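Side-chain contacts in protein (glyceraldehyde 3-phosphate dehydrogenase) (Sulfolobus solfataricus, PDB 1B7G), which catalyses the NADP- or NAD-dependent, phosphorylating oxidation of D-glyceraldehyde 3-phosphate, a step of glycolysis, with a marked preference for NADP: residues I12-A17 and R270-I275; S138-A143 and A162-R167; A168-E173 and V298-I303; T215-M220 and E260-A265. The protein carries 1 engineered substitution. One frame throughout, in Å; residues are numbered along the deposited sequence.

Contact 1 of 4, residues I12-A17 and R270-I275; sequences IGKRVA and RDRNDI
With CG beside the backbone N (chi1 -58°) and the chain extended as far as NE, R15 reaches from helix 11-21 to D274, whose CG takes the equivalent position (chi1 -71°) and brings the carboxylate in from the opposite direction. The grip is side-on, through two nitrogens: R15 NE gives to D274 OD2 at 2.8 Å, R15 NH2 to D274 OD1 at 3.1 Å. Both oxygens are met on the syn side, and the carboxylate lies at the guanidinium edge, the two planes 34° apart. A weak third bond runs from R15 NE to D274 OD1. R272 covers one face of the R15 guanidinium, its CD 3.5 Å from R15 NH2, while K14 CG lies over a face of the R272 guanidinium, 4.0 Å from R272 NH2. Three basic side chains thus gather here, and acids surround them: D271 OD1 pairs with R272 NH1, which also meets D18, and E263 and D267 of the second subunit take K14, with D267 of that subunit also holding R272. R15 NH1 gives to the carbonyl of T11. A leucine in place of R15 would probably leave D274 without its charged mate and the T11 carbonyl without this donor. The arrangement is an interdomain salt bridge: helix 11-21, the first helix of the Rossmann-type nucleotide-binding domain, with I12 thought to contact NAD(+) and G13 consistent with the glycine-rich turn, is tied to the loop between helix 258-267 and strand 278-288 of the catalytic domain.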
loop_
_atom_site.group_PDB
_atom_site.type_symbol
_atom_site.label_atom_id
_atom_site.label_comp_id
_atom_site.label_asym_id
_atom_site.label_seq_id
_atom_site.Cartn_x
_atom_site.Cartn_y
_atom_site.Cartn_z
ATOM N N ILE A 12 -2.257 -12.770 7.503
ATOM C CA ILE A 12 -1.688 -12.716 8.855
ATOM C C ILE A 12 -0.341 -13.477 8.937
ATOM O O ILE A 12 0.609 -12.966 9.493
ATOM C CB ILE A 12 -2.643 -13.300 9.889
ATOM C CG1 ILE A 12 -4.071 -12.733 9.791
ATOM C CG2 ILE A 12 -2.106 -13.131 11.318
ATOM C CD1 ILE A 12 -4.143 -11.223 9.740
ATOM N N GLY A 13 -0.318 -14.718 8.441
ATOM C CA GLY A 13 0.874 -15.550 8.499
ATOM C C GLY A 13 2.104 -14.899 7.888
ATOM O O GLY A 13 3.155 -14.848 8.498
ATOM N N LYS A 14 2.000 -14.347 6.660
ATOM C CA LYS A 14 3.167 -13.673 6.076
ATOM C C LYS A 14 3.677 -12.599 7.025
ATOM O O LYS A 14 4.896 -12.383 7.154
ATOM C CB LYS A 14 2.883 -13.186 4.671
ATOM C CG LYS A 14 2.067 -11.899 4.496
ATOM C CD LYS A 14 1.714 -11.771 3.003
ATOM C CE LYS A 14 0.591 -10.791 2.754
ATOM N NZ LYS A 14 0.399 -10.548 1.291
ATOM N N ARG A 15 2.807 -11.831 7.681
ATOM C CA ARG A 15 3.236 -10.794 8.598
ATOM C C ARG A 15 3.687 -11.406 9.941
ATOM O O ARG A 15 4.608 -10.840 10.547
ATOM C CB ARG A 15 2.129 -9.767 8.856
ATOM C CG ARG A 15 1.625 -9.097 7.589
ATOM C CD ARG A 15 0.205 -8.516 7.842
ATOM N NE ARG A 15 0.123 -7.321 6.928
ATOM C CZ ARG A 15 -0.347 -7.432 5.690
ATOM N NH1 ARG A 15 -0.758 -8.619 5.248
ATOM N NH2 ARG A 15 -0.457 -6.374 4.909
ATOM N N VAL A 16 3.132 -12.515 10.367
ATOM C CA VAL A 16 3.663 -13.082 11.649
ATOM C C VAL A 16 5.052 -13.665 11.383
ATOM O O VAL A 16 5.957 -13.524 12.221
ATOM C CB VAL A 16 2.712 -14.028 12.333
ATOM C CG1 VAL A 16 3.433 -14.711 13.502
ATOM C CG2 VAL A 16 1.490 -13.222 12.931
ATOM N N ALA A 17 5.253 -14.201 10.174
ATOM C CA ALA A 17 6.597 -14.709 9.819
ATOM C C ALA A 17 7.616 -13.595 9.802
ATOM O O ALA A 17 8.662 -13.730 10.476
ATOM C CB ALA A 17 6.556 -15.514 8.544
ATOM N N ARG A 270 5.783 2.663 6.287
ATOM C CA ARG A 270 5.581 1.534 7.185
ATOM C C ARG A 270 5.527 0.273 6.325
ATOM O O ARG A 270 4.991 0.357 5.201
ATOM C CB ARG A 270 4.294 1.711 8.019
ATOM C CG ARG A 270 4.336 3.061 8.757
ATOM C CD ARG A 270 3.289 3.154 9.864
ATOM N NE ARG A 270 3.682 2.384 11.062
ATOM C CZ ARG A 270 2.877 2.049 12.058
ATOM N NH1 ARG A 270 1.565 2.390 12.065
ATOM N NH2 ARG A 270 3.362 1.396 13.105
ATOM N N ASP A 271 6.000 -0.840 6.849
ATOM C CA ASP A 271 6.071 -2.088 6.101
ATOM C C ASP A 271 4.713 -2.549 5.625
ATOM O O ASP A 271 3.805 -2.744 6.450
ATOM C CB ASP A 271 6.715 -3.175 6.978
ATOM C CG ASP A 271 7.088 -4.402 6.173
ATOM O OD1 ASP A 271 6.258 -5.309 5.973
ATOM O OD2 ASP A 271 8.259 -4.458 5.730
ATOM N N ARG A 272 4.505 -2.722 4.324
ATOM C CA ARG A 272 3.224 -3.138 3.775
ATOM C C ARG A 272 2.127 -2.111 4.026
ATOM O O ARG A 272 0.937 -2.406 3.842
ATOM C CB ARG A 272 2.721 -4.498 4.270
ATOM C CG ARG A 272 3.639 -5.686 4.176
ATOM C CD ARG A 272 2.939 -7.017 4.171
ATOM N NE ARG A 272 3.758 -8.140 3.749
ATOM C CZ ARG A 272 4.728 -8.718 4.453
ATOM N NH1 ARG A 272 5.031 -8.257 5.654
ATOM N NH2 ARG A 272 5.380 -9.787 3.977
ATOM N N ASN A 273 2.407 -0.875 4.366
ATOM C CA ASN A 273 1.461 0.133 4.745
ATOM C C ASN A 273 0.676 -0.321 5.994
ATOM O O ASN A 273 -0.380 0.272 6.219
ATOM C CB ASN A 273 0.431 0.525 3.670
ATOM C CG ASN A 273 0.799 0.275 2.249
ATOM O OD1 ASN A 273 0.020 -0.302 1.473
ATOM N ND2 ASN A 273 2.048 0.581 1.880
ATOM N N ASP A 274 1.200 -1.192 6.844
ATOM C CA ASP A 274 0.514 -1.673 8.029
ATOM C C ASP A 274 0.376 -0.634 9.123
ATOM O O ASP A 274 1.254 0.170 9.401
ATOM C CB ASP A 274 1.206 -2.933 8.626
ATOM C CG ASP A 274 0.982 -4.128 7.732
ATOM O OD1 ASP A 274 0.148 -4.015 6.783
ATOM O OD2 ASP A 274 1.605 -5.181 7.941
ATOM N N ILE A 275 -0.804 -0.623 9.768
ATOM C CA ILE A 275 -1.007 0.228 10.943
ATOM C C ILE A 275 -1.629 -0.683 12.008
ATOM O O ILE A 275 -2.859 -0.801 12.125
ATOM C CB ILE A 275 -1.890 1.434 10.736
ATOM C CG1 ILE A 275 -1.375 2.399 9.650
ATOM C CG2 ILE A 275 -2.166 2.218 12.027
ATOM C CD1 ILE A 275 -2.371 3.503 9.326
#

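Contact 2 of 4, residues S138-A143 and A162-R167; sequences SCNTTA and ATIVRR. With SO4 (sulfate ion), chain C; SO4 (sulfate ion), chain D.
N140, in the first turn of helix 139-152, and I164, on strand 157-167, bring their CA atoms within 7.9 Å, and no hydrogen bond joins the two backbones. I164 CG2, anti to its own N, touches N140 ND2 at 3.7 Å. H221 NE2 gives to N140 OD1, which fixes the flip of the amide and turns ND2 to O2 of the chain C sulfate at 2.9 Å, a nearly straight bond (168°). R166, bent at chi3 (50°), brings NE to the same sulfate O2 at 2.8 Å, in the guanidinium plane. These two donors meet at the helix N-terminus, where N140 N holds O3 of this sulfate at 2.8 Å and S138, the N-cap, uses OG both to accept from T141 N and to give to sulfate O4. This is the inorganic phosphate site of the dehydrogenase, beside C139, the probable nucleophile, and the sulfate probably occupies the place of phosphate. R166 NH2 bridges on to O2 of the chain D sulfate at 3.0 Å, where R167 joins it edge-on, its NH2 3.1 Å from sulfate O1; both arginines belong to the substrate phosphate site. D185 takes R166 NH1.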
loop_
_atom_site.group_PDB
_atom_site.type_symbol
_atom_site.label_atom_id
_atom_site.label_comp_id
_atom_site.label_asym_id
_atom_site.label_seq_id
_atom_site.Cartn_x
_atom_site.Cartn_y
_atom_site.Cartn_z
ATOM N N SER A 138 -9.934 -12.126 17.704
ATOM C CA SER A 138 -9.989 -11.584 16.341
ATOM C C SER A 138 -9.494 -10.168 16.292
ATOM O O SER A 138 -9.335 -9.462 17.302
ATOM C CB SER A 138 -11.464 -11.652 15.823
ATOM O OG SER A 138 -12.179 -10.573 16.487
ATOM N N CYS A 139 -9.341 -9.624 15.075
ATOM C CA CYS A 139 -8.893 -8.262 14.883
ATOM C C CYS A 139 -9.791 -7.225 15.581
ATOM O O CYS A 139 -9.311 -6.298 16.209
ATOM C CB CYS A 139 -8.927 -7.959 13.341
ATOM S SG CYS A 139 -7.934 -9.180 12.399
ATOM N N ASN A 140 -11.126 -7.346 15.412
ATOM C CA ASN A 140 -11.974 -6.315 16.046
ATOM C C ASN A 140 -12.125 -6.597 17.529
ATOM O O ASN A 140 -12.256 -5.653 18.302
ATOM C CB ASN A 140 -13.337 -6.249 15.319
ATOM C CG ASN A 140 -13.174 -5.501 13.997
ATOM O OD1 ASN A 140 -12.554 -4.439 13.959
ATOM N ND2 ASN A 140 -13.711 -6.027 12.921
ATOM N N THR A 141 -11.990 -7.875 17.952
ATOM C CA THR A 141 -12.077 -8.136 19.396
ATOM C C THR A 141 -10.854 -7.519 20.072
ATOM O O THR A 141 -10.897 -6.944 21.159
ATOM C CB THR A 141 -12.131 -9.636 19.691
ATOM O OG1 THR A 141 -13.179 -10.251 18.923
ATOM C CG2 THR A 141 -12.419 -9.878 21.178
ATOM N N THR A 142 -9.694 -7.691 19.395
ATOM C CA THR A 142 -8.456 -7.095 19.916
ATOM C C THR A 142 -8.568 -5.606 20.107
ATOM O O THR A 142 -8.098 -5.048 21.106
ATOM C CB THR A 142 -7.262 -7.415 19.009
ATOM O OG1 THR A 142 -7.037 -8.834 18.947
ATOM C CG2 THR A 142 -5.977 -6.765 19.518
ATOM N N ALA A 143 -9.135 -4.887 19.101
ATOM C CA ALA A 143 -9.198 -3.438 19.197
ATOM C C ALA A 143 -10.120 -3.031 20.360
ATOM O O ALA A 143 -9.779 -2.116 21.086
ATOM C CB ALA A 143 -9.689 -2.849 17.865
ATOM N N ALA A 162 -21.235 -1.395 21.436
ATOM C CA ALA A 162 -20.435 -0.991 20.292
ATOM C C ALA A 162 -21.103 -1.475 18.985
ATOM O O ALA A 162 -21.721 -2.510 18.942
ATOM C CB ALA A 162 -19.030 -1.617 20.356
ATOM N N THR A 163 -20.875 -0.650 18.000
ATOM C CA THR A 163 -21.225 -0.975 16.627
ATOM C C THR A 163 -19.941 -1.027 15.780
ATOM O O THR A 163 -19.115 -0.140 15.805
ATOM C CB THR A 163 -22.193 0.108 16.127
ATOM O OG1 THR A 163 -23.521 -0.188 16.546
ATOM C CG2 THR A 163 -22.174 0.165 14.596
ATOM N N ILE A 164 -19.797 -2.148 15.094
ATOM C CA ILE A 164 -18.658 -2.449 14.253
ATOM C C ILE A 164 -19.008 -2.472 12.764
ATOM O O ILE A 164 -19.774 -3.299 12.284
ATOM C CB ILE A 164 -18.023 -3.795 14.649
ATOM C CG1 ILE A 164 -17.541 -3.753 16.124
ATOM C CG2 ILE A 164 -16.774 -4.091 13.800
ATOM C CD1 ILE A 164 -17.312 -5.159 16.654
ATOM N N VAL A 165 -18.376 -1.569 12.027
ATOM C CA VAL A 165 -18.517 -1.525 10.574
ATOM C C VAL A 165 -17.339 -2.302 9.945
ATOM O O VAL A 165 -16.239 -1.787 9.995
ATOM C CB VAL A 165 -18.506 -0.074 10.086
ATOM C CG1 VAL A 165 -18.518 -0.021 8.539
ATOM C CG2 VAL A 165 -19.650 0.696 10.730
ATOM N N ARG A 166 -17.594 -3.491 9.449
ATOM C CA ARG A 166 -16.479 -4.318 8.935
ATOM C C ARG A 166 -16.193 -4.086 7.462
ATOM O O ARG A 166 -17.118 -3.983 6.630
ATOM C CB ARG A 166 -16.778 -5.791 9.199
ATOM C CG ARG A 166 -17.280 -6.171 10.548
ATOM C CD ARG A 166 -17.376 -7.640 10.908
ATOM N NE ARG A 166 -16.154 -8.398 10.625
ATOM C CZ ARG A 166 -15.879 -9.030 9.504
ATOM N NH1 ARG A 166 -16.776 -9.087 8.511
ATOM N NH2 ARG A 166 -14.691 -9.639 9.360
ATOM N N ARG A 167 -14.903 -4.035 7.108
ATOM C CA ARG A 167 -14.530 -4.018 5.680
ATOM C C ARG A 167 -14.926 -5.364 5.123
ATOM O O ARG A 167 -14.913 -6.365 5.872
ATOM C CB ARG A 167 -13.026 -3.690 5.551
ATOM C CG ARG A 167 -12.126 -4.824 6.141
ATOM C CD ARG A 167 -11.758 -5.753 5.007
ATOM N NE ARG A 167 -10.914 -6.897 5.290
ATOM C CZ ARG A 167 -11.341 -8.039 5.810
ATOM N NH1 ARG A 167 -12.629 -8.195 6.164
ATOM N NH2 ARG A 167 -10.493 -9.046 6.019
HETATM S S SO4 C . -13.707 -9.762 13.319
HETATM O O1 SO4 C . -13.665 -10.608 12.134
HETATM O O2 SO4 C . -14.795 -8.658 13.110
HETATM O O3 SO4 C . -12.495 -9.026 13.670
HETATM O O4 SO4 C . -14.112 -10.648 14.426
HETATM S S SO4 D . -12.744 -11.756 7.042
HETATM O O1 SO4 D . -11.637 -11.943 6.029
HETATM O O2 SO4 D . -13.504 -10.522 6.722
HETATM O O3 SO4 D . -12.033 -11.584 8.354
HETATM O O4 SO4 D . -13.629 -12.937 7.042
#

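Contact 3 of 4, residues A168-E173 and V298-I303; sequences AADQKE and VHQESI. With SO4 (sulfate ion), chain G.
D170 and Q300 run alongside one another, pointing opposite ways, carboxylate and amide nearly coplanar. The glutamine is curled: CG sits between its backbone N and carbonyl carbon (chi1 66°) and the chain folds again at chi2 (-65°), which carries NE2 to D170 OD1 at 2.8 Å, almost in line with the C-O bond. Q300 NE2 also gives to L217 O, and D170 OD1 also takes R167 NE, a residue thought, like Q300, to bind NAD(+). E301 is extended instead; its CG methylene lies 3.6 Å from D170 OD1, while its carboxylate turns aside, OE2 staying 4.5 Å from that like-charged oxygen. H299 NE2 gives to the anti lone pair of E301 OE1 at 2.6 Å, in the ring plane. E301 OE2 accepts from a water that K172 N donates to, and pairs with R266 of the second subunit. With an alanine at D170, R167 NE and Q300 NE2 would probably both lose a common acceptor, leaving the Q300 amide freer to turn. The contact joins the loop following strand 157-167 to the loop between strand 291-298 and helix 304-315, with T11 of helix 11-21 against both D170 and E301.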
loop_
_atom_site.group_PDB
_atom_site.type_symbol
_atom_site.label_atom_id
_atom_site.label_comp_id
_atom_site.label_asym_id
_atom_site.label_seq_id
_atom_site.Cartn_x
_atom_site.Cartn_y
_atom_site.Cartn_z
ATOM N N ALA A 168 -15.412 -5.459 3.889
ATOM C CA ALA A 168 -15.885 -6.675 3.281
ATOM C C ALA A 168 -14.816 -7.761 3.084
ATOM O O ALA A 168 -15.034 -8.955 3.361
ATOM C CB ALA A 168 -16.447 -6.333 1.855
ATOM N N ALA A 169 -13.695 -7.372 2.507
ATOM C CA ALA A 169 -12.637 -8.323 2.160
ATOM C C ALA A 169 -11.327 -7.552 1.985
ATOM O O ALA A 169 -11.346 -6.337 1.834
ATOM C CB ALA A 169 -13.001 -8.984 0.813
ATOM N N ASP A 170 -10.183 -8.216 2.189
ATOM C CA ASP A 170 -8.944 -7.442 2.013
ATOM C C ASP A 170 -8.784 -7.091 0.527
ATOM O O ASP A 170 -9.366 -7.709 -0.361
ATOM C CB ASP A 170 -7.738 -8.185 2.511
ATOM C CG ASP A 170 -7.810 -8.316 4.044
ATOM O OD1 ASP A 170 -8.173 -7.285 4.655
ATOM O OD2 ASP A 170 -7.523 -9.431 4.508
ATOM N N GLN A 171 -7.945 -6.097 0.308
ATOM C CA GLN A 171 -7.676 -5.544 -0.987
ATOM C C GLN A 171 -7.160 -6.550 -2.015
ATOM O O GLN A 171 -7.565 -6.446 -3.194
ATOM C CB GLN A 171 -6.672 -4.389 -0.871
ATOM C CG GLN A 171 -6.417 -3.784 -2.264
ATOM C CD GLN A 171 -5.655 -2.478 -2.132
ATOM O OE1 GLN A 171 -6.243 -1.434 -1.838
ATOM N NE2 GLN A 171 -4.335 -2.592 -2.295
ATOM N N LYS A 172 -6.419 -7.559 -1.597
ATOM C CA LYS A 172 -5.945 -8.562 -2.571
ATOM C C LYS A 172 -7.059 -9.490 -3.011
ATOM O O LYS A 172 -6.934 -10.170 -4.034
ATOM C CB LYS A 172 -4.760 -9.359 -2.006
ATOM C CG LYS A 172 -5.180 -10.560 -1.148
ATOM C CD LYS A 172 -4.092 -10.933 -0.156
ATOM C CE LYS A 172 -4.339 -12.287 0.463
ATOM N NZ LYS A 172 -3.368 -12.610 1.543
ATOM N N GLU A 173 -8.117 -9.644 -2.221
ATOM C CA GLU A 173 -9.193 -10.582 -2.596
ATOM C C GLU A 173 -9.994 -9.957 -3.714
ATOM O O GLU A 173 -10.241 -8.729 -3.756
ATOM C CB GLU A 173 -9.992 -10.985 -1.348
ATOM C CG GLU A 173 -9.143 -11.226 -0.110
ATOM C CD GLU A 173 -9.854 -11.588 1.172
ATOM O OE1 GLU A 173 -10.076 -12.807 1.423
ATOM O OE2 GLU A 173 -10.209 -10.730 2.033
ATOM N N VAL A 298 -9.632 0.291 12.590
ATOM C CA VAL A 298 -8.833 -0.898 12.871
ATOM C C VAL A 298 -8.248 -1.441 11.553
ATOM O O VAL A 298 -9.002 -1.721 10.629
ATOM C CB VAL A 298 -9.658 -2.010 13.519
ATOM C CG1 VAL A 298 -8.848 -3.264 13.783
ATOM C CG2 VAL A 298 -10.323 -1.538 14.845
ATOM N N HIS A 299 -6.928 -1.529 11.454
ATOM C CA HIS A 299 -6.313 -2.127 10.260
ATOM C C HIS A 299 -6.242 -3.621 10.467
ATOM O O HIS A 299 -5.325 -4.144 11.146
ATOM C CB HIS A 299 -4.944 -1.532 9.928
ATOM C CG HIS A 299 -4.365 -2.153 8.668
ATOM N ND1 HIS A 299 -3.047 -2.509 8.551
ATOM C CD2 HIS A 299 -4.938 -2.514 7.507
ATOM C CE1 HIS A 299 -2.825 -3.063 7.380
ATOM N NE2 HIS A 299 -3.969 -3.054 6.705
ATOM N N GLN A 300 -7.175 -4.337 9.850
ATOM C CA GLN A 300 -7.355 -5.750 10.113
ATOM C C GLN A 300 -6.206 -6.612 9.606
ATOM O O GLN A 300 -6.056 -7.722 10.110
ATOM C CB GLN A 300 -8.650 -6.372 9.582
ATOM C CG GLN A 300 -8.746 -6.405 8.057
ATOM C CD GLN A 300 -8.794 -5.047 7.428
ATOM O OE1 GLN A 300 -9.216 -4.024 8.009
ATOM N NE2 GLN A 300 -8.338 -4.939 6.176
ATOM N N GLU A 301 -5.457 -6.127 8.618
ATOM C CA GLU A 301 -4.362 -7.008 8.162
ATOM C C GLU A 301 -3.236 -7.145 9.194
ATOM O O GLU A 301 -2.490 -8.127 9.119
ATOM C CB GLU A 301 -3.798 -6.446 6.857
ATOM C CG GLU A 301 -4.850 -6.497 5.708
ATOM C CD GLU A 301 -4.209 -5.801 4.479
ATOM O OE1 GLU A 301 -3.974 -4.580 4.549
ATOM O OE2 GLU A 301 -3.913 -6.499 3.512
ATOM N N SER A 302 -3.093 -6.185 10.073
ATOM C CA SER A 302 -1.954 -6.179 10.988
ATOM C C SER A 302 -2.198 -6.069 12.472
ATOM O O SER A 302 -1.204 -6.262 13.213
ATOM C CB SER A 302 -1.068 -4.997 10.568
ATOM O OG SER A 302 -1.626 -3.745 10.821
ATOM N N ILE A 303 -3.348 -5.656 12.968
ATOM C CA ILE A 303 -3.525 -5.459 14.395
ATOM C C ILE A 303 -3.128 -6.638 15.262
ATOM O O ILE A 303 -2.471 -6.397 16.294
ATOM C CB ILE A 303 -4.960 -4.987 14.754
ATOM C CG1 ILE A 303 -5.035 -4.798 16.281
ATOM C CG2 ILE A 303 -5.989 -5.992 14.206
ATOM C CD1 ILE A 303 -6.253 -3.957 16.726
HETATM S S SO4 G . -5.775 -15.061 3.129
HETATM O O1 SO4 G . -4.776 -14.825 2.038
HETATM O O2 SO4 G . -5.327 -14.353 4.374
HETATM O O3 SO4 G . -5.875 -16.536 3.393
HETATM O O4 SO4 G . -7.124 -14.544 2.713
HETATM O O HOH W 1 -4.680 -7.256 0.694
#

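Contact 4 of 4, residues T215-M220 and E260-A265; sequences TTLMHM and ELVEVA
V262 CG2 receives two side chains: L217 CD1 at 3.8 Å and M218 CE at 3.9 Å. The more deeply enclosed part is the methionine's. Its chain runs fully extended beyond CG (chi2 -180°) and delivers the CE methyl to the helix surface, where it rests against L261 CB, also at 3.9 Å. M218 lies across L261 but antiparallel to V262. Here M218 and L261 are buried, and M279 of strand 278-288 packs against both; I275 and A297 back the methionine as well. L217 and V262, partly exposed and set nearly perpendicular to each other, form the side nearer solvent, although their methyls approach as closely as any pair here; the leucine's CB is 4.0 Å from V262 CG2. Q171 of the second subunit comes up to L217 on this side, and K172 of that subunit to E260. No polar bond joins the two segments; the whole contact is apolar. Helix 258-267 here packs on the mixed sheet of the catalytic domain, just before the start of strand 219-227. M218 thus sits on the helix side, while the next residue, H219 of the catalytic site, turns to V298, Q300 and R166.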
loop_
_atom_site.group_PDB
_atom_site.type_symbol
_atom_site.label_atom_id
_atom_site.label_comp_id
_atom_site.label_asym_id
_atom_site.label_seq_id
_atom_site.Cartn_x
_atom_site.Cartn_y
_atom_site.Cartn_z
ATOM N N THR A 215 -15.994 -1.753 1.563
ATOM C CA THR A 215 -14.707 -1.092 1.672
ATOM C C THR A 215 -13.607 -2.140 1.853
ATOM O O THR A 215 -13.962 -3.210 2.326
ATOM C CB THR A 215 -14.650 -0.049 2.778
ATOM O OG1 THR A 215 -13.332 0.545 2.747
ATOM C CG2 THR A 215 -14.937 -0.598 4.184
ATOM N N THR A 216 -12.345 -1.921 1.467
ATOM C CA THR A 216 -11.361 -2.981 1.659
ATOM C C THR A 216 -10.277 -2.626 2.692
ATOM O O THR A 216 -9.562 -3.526 3.126
ATOM C CB THR A 216 -10.569 -3.314 0.342
ATOM O OG1 THR A 216 -9.963 -2.096 -0.100
ATOM C CG2 THR A 216 -11.514 -3.785 -0.761
ATOM N N LEU A 217 -10.190 -1.382 3.082
ATOM C CA LEU A 217 -9.027 -0.925 3.827
ATOM C C LEU A 217 -9.007 -1.227 5.307
ATOM O O LEU A 217 -7.993 -1.698 5.817
ATOM C CB LEU A 217 -8.863 0.575 3.572
ATOM C CG LEU A 217 -8.820 0.968 2.075
ATOM C CD1 LEU A 217 -8.461 2.439 1.914
ATOM C CD2 LEU A 217 -7.789 0.098 1.341
ATOM N N MET A 218 -10.046 -0.862 6.038
ATOM C CA MET A 218 -10.053 -0.919 7.501
ATOM C C MET A 218 -11.501 -1.049 7.991
ATOM O O MET A 218 -12.399 -0.531 7.302
ATOM C CB MET A 218 -9.578 0.448 8.027
ATOM C CG MET A 218 -8.070 0.667 8.030
ATOM S SD MET A 218 -7.583 2.259 8.649
ATOM C CE MET A 218 -5.873 2.323 8.029
ATOM N N HIS A 219 -11.624 -1.573 9.186
ATOM C CA HIS A 219 -12.867 -1.579 9.916
ATOM C C HIS A 219 -12.967 -0.274 10.697
ATOM O O HIS A 219 -11.932 0.357 10.939
ATOM C CB HIS A 219 -12.856 -2.690 10.974
ATOM C CG HIS A 219 -12.631 -4.070 10.478
ATOM N ND1 HIS A 219 -13.398 -4.674 9.524
ATOM C CD2 HIS A 219 -11.701 -5.002 10.833
ATOM C CE1 HIS A 219 -13.013 -5.906 9.318
ATOM N NE2 HIS A 219 -11.962 -6.136 10.135
ATOM N N MET A 220 -14.171 0.011 11.211
ATOM C CA MET A 220 -14.381 1.085 12.127
ATOM C C MET A 220 -15.312 0.661 13.260
ATOM O O MET A 220 -16.263 -0.109 13.101
ATOM C CB MET A 220 -14.887 2.432 11.566
ATOM C CG MET A 220 -13.753 3.304 11.021
ATOM S SD MET A 220 -14.258 4.938 10.529
ATOM C CE MET A 220 -14.370 5.728 12.168
ATOM N N GLU A 260 -7.169 7.906 3.734
ATOM C CA GLU A 260 -6.118 8.857 4.040
ATOM C C GLU A 260 -5.159 8.319 5.091
ATOM O O GLU A 260 -3.963 8.644 5.051
ATOM C CB GLU A 260 -6.733 10.201 4.533
ATOM C CG GLU A 260 -7.413 10.873 3.310
ATOM C CD GLU A 260 -8.343 11.992 3.715
ATOM O OE1 GLU A 260 -8.782 12.039 4.904
ATOM O OE2 GLU A 260 -8.654 12.845 2.853
ATOM N N LEU A 261 -5.667 7.466 5.988
ATOM C CA LEU A 261 -4.801 6.823 6.986
ATOM C C LEU A 261 -3.926 5.798 6.277
ATOM O O LEU A 261 -2.735 5.759 6.589
ATOM C CB LEU A 261 -5.618 6.208 8.131
ATOM C CG LEU A 261 -6.307 7.260 9.033
ATOM C CD1 LEU A 261 -7.276 6.628 10.001
ATOM C CD2 LEU A 261 -5.283 8.109 9.772
ATOM N N VAL A 262 -4.468 5.051 5.300
ATOM C CA VAL A 262 -3.621 4.105 4.530
ATOM C C VAL A 262 -2.516 4.917 3.849
ATOM O O VAL A 262 -1.351 4.570 3.846
ATOM C CB VAL A 262 -4.384 3.306 3.487
ATOM C CG1 VAL A 262 -3.490 2.460 2.536
ATOM C CG2 VAL A 262 -5.359 2.340 4.157
ATOM N N GLU A 263 -2.889 6.053 3.270
ATOM C CA GLU A 263 -1.952 6.952 2.677
ATOM C C GLU A 263 -0.871 7.409 3.662
ATOM O O GLU A 263 0.290 7.414 3.274
ATOM C CB GLU A 263 -2.611 8.199 2.061
ATOM C CG GLU A 263 -1.710 8.836 1.011
ATOM C CD GLU A 263 -1.602 8.169 -0.320
ATOM O OE1 GLU A 263 -2.134 7.076 -0.604
ATOM O OE2 GLU A 263 -0.883 8.739 -1.184
ATOM N N VAL A 264 -1.233 7.846 4.851
ATOM C CA VAL A 264 -0.251 8.245 5.861
ATOM C C VAL A 264 0.803 7.152 6.048
ATOM O O VAL A 264 2.003 7.438 6.099
ATOM C CB VAL A 264 -0.909 8.559 7.213
ATOM C CG1 VAL A 264 0.134 8.620 8.347
ATOM C CG2 VAL A 264 -1.666 9.883 7.108
ATOM N N ALA A 265 0.354 5.905 6.126
ATOM C CA ALA A 265 1.236 4.779 6.321
ATOM C C ALA A 265 2.196 4.559 5.155
ATOM O O ALA A 265 3.357 4.137 5.393
ATOM C CB ALA A 265 0.434 3.506 6.566
#

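How the contacts relate
Contact 1 joins the Rossmann-type domain to the catalytic domain, and contacts 2 to 4 lie near the active site on the catalytic side. Contacts 3 and 4 have the closest centres, 9 Å apart, and contacts 1 and 2 the most distant, 18 Å apart, with no touch between them. Contacts 2 and 4 share the mixed sheet, where strands 157-167 and 219-227 are neighbours; contact 3 continues from its strands 157-167 and 291-298. Contacts 1 and 4 meet at the end of helix 258-267. Along the chain contact 1 spans contacts 2 and 4, contact 2 closes before contact 3 opens, and contacts 1 and 3 alternate. Anion site, probable cofactor residues and the second subunit, which touches contacts 1, 3 and 4, are thereby connected.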